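Long-range contact in tyrocidine synthetase 3 (Brevibacillus brevis, PDB 2JGP), which probably forms peptide bonds between carrier-bound building blocks during nonribosomal assembly of the antibiotic tyrocidine, using a peptidyl carrier and a condensation domain: residues Cys306-Gly311 with Phe495-Leu500. Numbering follows the deposited sequence.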
ATOM      1  N   CYS A 306     -17.578 -10.878  -3.465  1.00 62.39           N
ATOM      2  CA  CYS A 306     -17.910 -12.105  -2.750  1.00 62.77           C
ATOM      3  C   CYS A 306     -16.787 -12.422  -1.768  1.00 62.03           C
ATOM      4  O   CYS A 306     -15.634 -12.033  -1.980  1.00 61.47           O
ATOM      5  CB  CYS A 306     -18.139 -13.267  -3.714  1.00 63.06           C
ATOM      6  SG  CYS A 306     -16.764 -13.594  -4.814  1.00 67.55           S
ATOM      7  N   THR A 307     -17.140 -13.105  -0.686  1.00 61.45           N
ATOM      8  CA  THR A 307     -16.185 -13.442   0.364  1.00 61.34           C
ATOM      9  C   THR A 307     -16.399 -14.882   0.810  1.00 60.97           C
ATOM     10  O   THR A 307     -17.535 -15.343   0.891  1.00 60.71           O
ATOM     11  CB  THR A 307     -16.341 -12.503   1.577  1.00 61.35           C
ATOM     12  OG1 THR A 307     -16.212 -11.139   1.149  1.00 62.25           O
ATOM     13  CG2 THR A 307     -15.281 -12.799   2.633  1.00 61.60           C
ATOM     14  N   ILE A 308     -15.302 -15.584   1.090  1.00 60.63           N
ATOM     15  CA  ILE A 308     -15.362 -16.961   1.577  1.00 60.36           C
ATOM     16  C   ILE A 308     -14.237 -17.204   2.582  1.00 59.95           C
ATOM     17  O   ILE A 308     -13.137 -16.674   2.425  1.00 59.57           O
ATOM     18  CB  ILE A 308     -15.279 -17.980   0.409  1.00 60.54           C
ATOM     19  CG1 ILE A 308     -15.549 -19.404   0.908  1.00 61.61           C
ATOM     20  CG2 ILE A 308     -13.928 -17.909  -0.279  1.00 60.59           C
ATOM     21  CD1 ILE A 308     -15.916 -20.375  -0.191  1.00 61.97           C
ATOM     22  N   GLY A 309     -14.528 -17.992   3.615  1.00 59.59           N
ATOM     23  CA  GLY A 309     -13.533 -18.341   4.628  1.00 59.58           C
ATOM     24  C   GLY A 309     -12.656 -19.492   4.181  1.00 59.60           C
ATOM     25  O   GLY A 309     -13.142 -20.447   3.577  1.00 59.62           O
ATOM     26  N   ALA A 310     -11.364 -19.407   4.490  1.00 59.60           N
ATOM     27  CA  ALA A 310     -10.403 -20.457   4.132  1.00 59.62           C
ATOM     28  C   ALA A 310     -10.436 -21.630   5.114  1.00 59.66           C
ATOM     29  O   ALA A 310      -9.966 -22.724   4.798  1.00 60.02           O
ATOM     30  CB  ALA A 310      -9.002 -19.879   4.059  1.00 59.48           C
ATOM     31  N   GLY A 311     -10.986 -21.396   6.304  1.00 59.49           N
ATOM     32  CA  GLY A 311     -10.985 -22.387   7.372  1.00 59.14           C
ATOM     33  C   GLY A 311      -9.730 -22.272   8.220  1.00 58.92           C
ATOM     34  O   GLY A 311      -8.679 -21.844   7.737  1.00 58.76           O
ATOM     35  N   PHE A 495     -14.146 -19.236  -8.757  1.00 58.31           N
ATOM     36  CA  PHE A 495     -12.782 -18.698  -8.798  1.00 58.32           C
ATOM     37  C   PHE A 495     -12.146 -18.736  -7.412  1.00 58.26           C
ATOM     38  O   PHE A 495     -10.996 -19.147  -7.257  1.00 58.34           O
ATOM     39  CB  PHE A 495     -12.852 -17.254  -9.324  1.00 58.13           C
ATOM     40  CG  PHE A 495     -11.518 -16.564  -9.490  1.00 57.68           C
ATOM     41  CD1 PHE A 495     -10.695 -16.856 -10.569  1.00 57.81           C
ATOM     42  CD2 PHE A 495     -11.124 -15.565  -8.604  1.00 58.31           C
ATOM     43  CE1 PHE A 495      -9.483 -16.190 -10.743  1.00 58.32           C
ATOM     44  CE2 PHE A 495      -9.919 -14.892  -8.767  1.00 58.17           C
ATOM     45  CZ  PHE A 495      -9.098 -15.203  -9.845  1.00 59.00           C
ATOM     46  N   SER A 496     -12.912 -18.316  -6.407  1.00 58.51           N
ATOM     47  CA  SER A 496     -12.449 -18.296  -5.017  1.00 58.63           C
ATOM     48  C   SER A 496     -12.221 -19.703  -4.453  1.00 58.56           C
ATOM     49  O   SER A 496     -11.208 -19.948  -3.800  1.00 58.11           O
ATOM     50  CB  SER A 496     -13.450 -17.544  -4.139  1.00 58.61           C
ATOM     51  OG  SER A 496     -13.663 -16.229  -4.628  1.00 60.13           O
ATOM     52  N   ARG A 497     -13.163 -20.614  -4.701  1.00 58.76           N
ATOM     53  CA  ARG A 497     -13.018 -22.015  -4.294  1.00 58.63           C
ATOM     54  C   ARG A 497     -11.781 -22.640  -4.930  1.00 58.54           C
ATOM     55  O   ARG A 497     -11.087 -23.428  -4.294  1.00 57.92           O
ATOM     56  CB  ARG A 497     -14.255 -22.842  -4.680  1.00 59.14           C
ATOM     57  CG  ARG A 497     -15.543 -22.450  -3.959  1.00 59.58           C
ATOM     58  CD  ARG A 497     -16.621 -23.531  -4.081  1.00 61.00           C
ATOM     59  NE  ARG A 497     -17.074 -23.735  -5.462  1.00 61.52           N
ATOM     60  CZ  ARG A 497     -17.991 -22.994  -6.087  1.00 62.38           C
ATOM     61  NH1 ARG A 497     -18.585 -21.971  -5.477  1.00 62.11           N
ATOM     62  NH2 ARG A 497     -18.317 -23.279  -7.346  1.00 62.41           N
ATOM     63  N   HIS A 498     -11.516 -22.289  -6.190  1.00 58.43           N
ATOM     64  CA  HIS A 498     -10.332 -22.780  -6.887  1.00 58.75           C
ATOM     65  C   HIS A 498      -9.039 -22.268  -6.251  1.00 58.38           C
ATOM     66  O   HIS A 498      -8.044 -22.992  -6.206  1.00 58.87           O
ATOM     67  CB  HIS A 498     -10.379 -22.433  -8.378  1.00 58.97           C
ATOM     68  CG  HIS A 498     -11.342 -23.274  -9.162  1.00 59.64           C
ATOM     69  ND1 HIS A 498     -11.878 -24.446  -8.674  1.00 60.39           N
ATOM     70  CD2 HIS A 498     -11.844 -23.124 -10.409  1.00 60.09           C
ATOM     71  CE1 HIS A 498     -12.685 -24.972  -9.580  1.00 60.55           C
ATOM     72  NE2 HIS A 498     -12.680 -24.189 -10.645  1.00 60.38           N
ATOM     73  N   PHE A 499      -9.051 -21.040  -5.740  1.00 58.11           N
ATOM     74  CA  PHE A 499      -7.904 -20.538  -4.983  1.00 57.79           C
ATOM     75  C   PHE A 499      -7.647 -21.420  -3.755  1.00 57.44           C
ATOM     76  O   PHE A 499      -6.498 -21.769  -3.456  1.00 57.12           O
ATOM     77  CB  PHE A 499      -8.099 -19.082  -4.544  1.00 57.91           C
ATOM     78  CG  PHE A 499      -6.956 -18.552  -3.717  1.00 57.59           C
ATOM     79  CD1 PHE A 499      -5.812 -18.059  -4.328  1.00 57.87           C
ATOM     80  CD2 PHE A 499      -7.011 -18.580  -2.330  1.00 57.80           C
ATOM     81  CE1 PHE A 499      -4.747 -17.591  -3.568  1.00 57.86           C
ATOM     82  CE2 PHE A 499      -5.946 -18.116  -1.560  1.00 58.67           C
ATOM     83  CZ  PHE A 499      -4.815 -17.620  -2.185  1.00 58.39           C
ATOM     84  N   LEU A 500      -8.719 -21.770  -3.049  1.00 57.08           N
ATOM     85  CA  LEU A 500      -8.606 -22.588  -1.844  1.00 56.85           C
ATOM     86  C   LEU A 500      -8.161 -24.011  -2.160  1.00 56.83           C
ATOM     87  O   LEU A 500      -7.457 -24.620  -1.364  1.00 56.15           O
ATOM     88  CB  LEU A 500      -9.926 -22.619  -1.072  1.00 56.93           C
ATOM     89  CG  LEU A 500     -10.422 -21.275  -0.539  1.00 56.90           C
ATOM     90  CD1 LEU A 500     -11.770 -21.457   0.151  1.00 56.27           C
ATOM     91  CD2 LEU A 500      -9.399 -20.650   0.399  1.00 56.61           C
TER
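I308 and L500 meet where helix 489-508 packs along edge strand 303-309 of a four-stranded mixed sheet, an alpha/beta layer of the condensation domain, which belongs to the CoA-dependent acyltransferase clan. The two short segments run nearly the same way, their axes 9.4 Å apart at a crossing angle of -28°. No hydrogen bond joins them, so the fit rests on van der Waals contact. The closer-packed part centres on L500 and on one branch of I308. CG2 of I308 lies 3.9 Å from CB of S496 and 4.2 Å from CD1 of L500, thus touching two residues on successive turns of the helix. Backbone bonds of C306, I308 and A310 to V480, I478 and M476 fix the strand against its neighbour, and F495 and F499 of the helix pack on helix 329-345. Contact is looser elsewhere. Two residues earlier on the same face of the strand, C306 also points at the helix, but its SG stays 4.1 Å from OG of S496, a plain contact; that hydroxyl is hydrogen-bonded to the carbonyl O of M492 in the preceding turn. On the solvent side, CG1 of I308, anti to the backbone N (chi1 -172°), continues in an extended chain (chi2 162°) to CD1, which comes no nearer than 4.3 Å to CG of R497. Tight packing returns where the chain nears G311, the N-cap of helix 312-325: the forked end of L500 meets the strand's exit, CD1 lying 3.8 Å from O of G309 and CD2 3.8 Å from CB of A310.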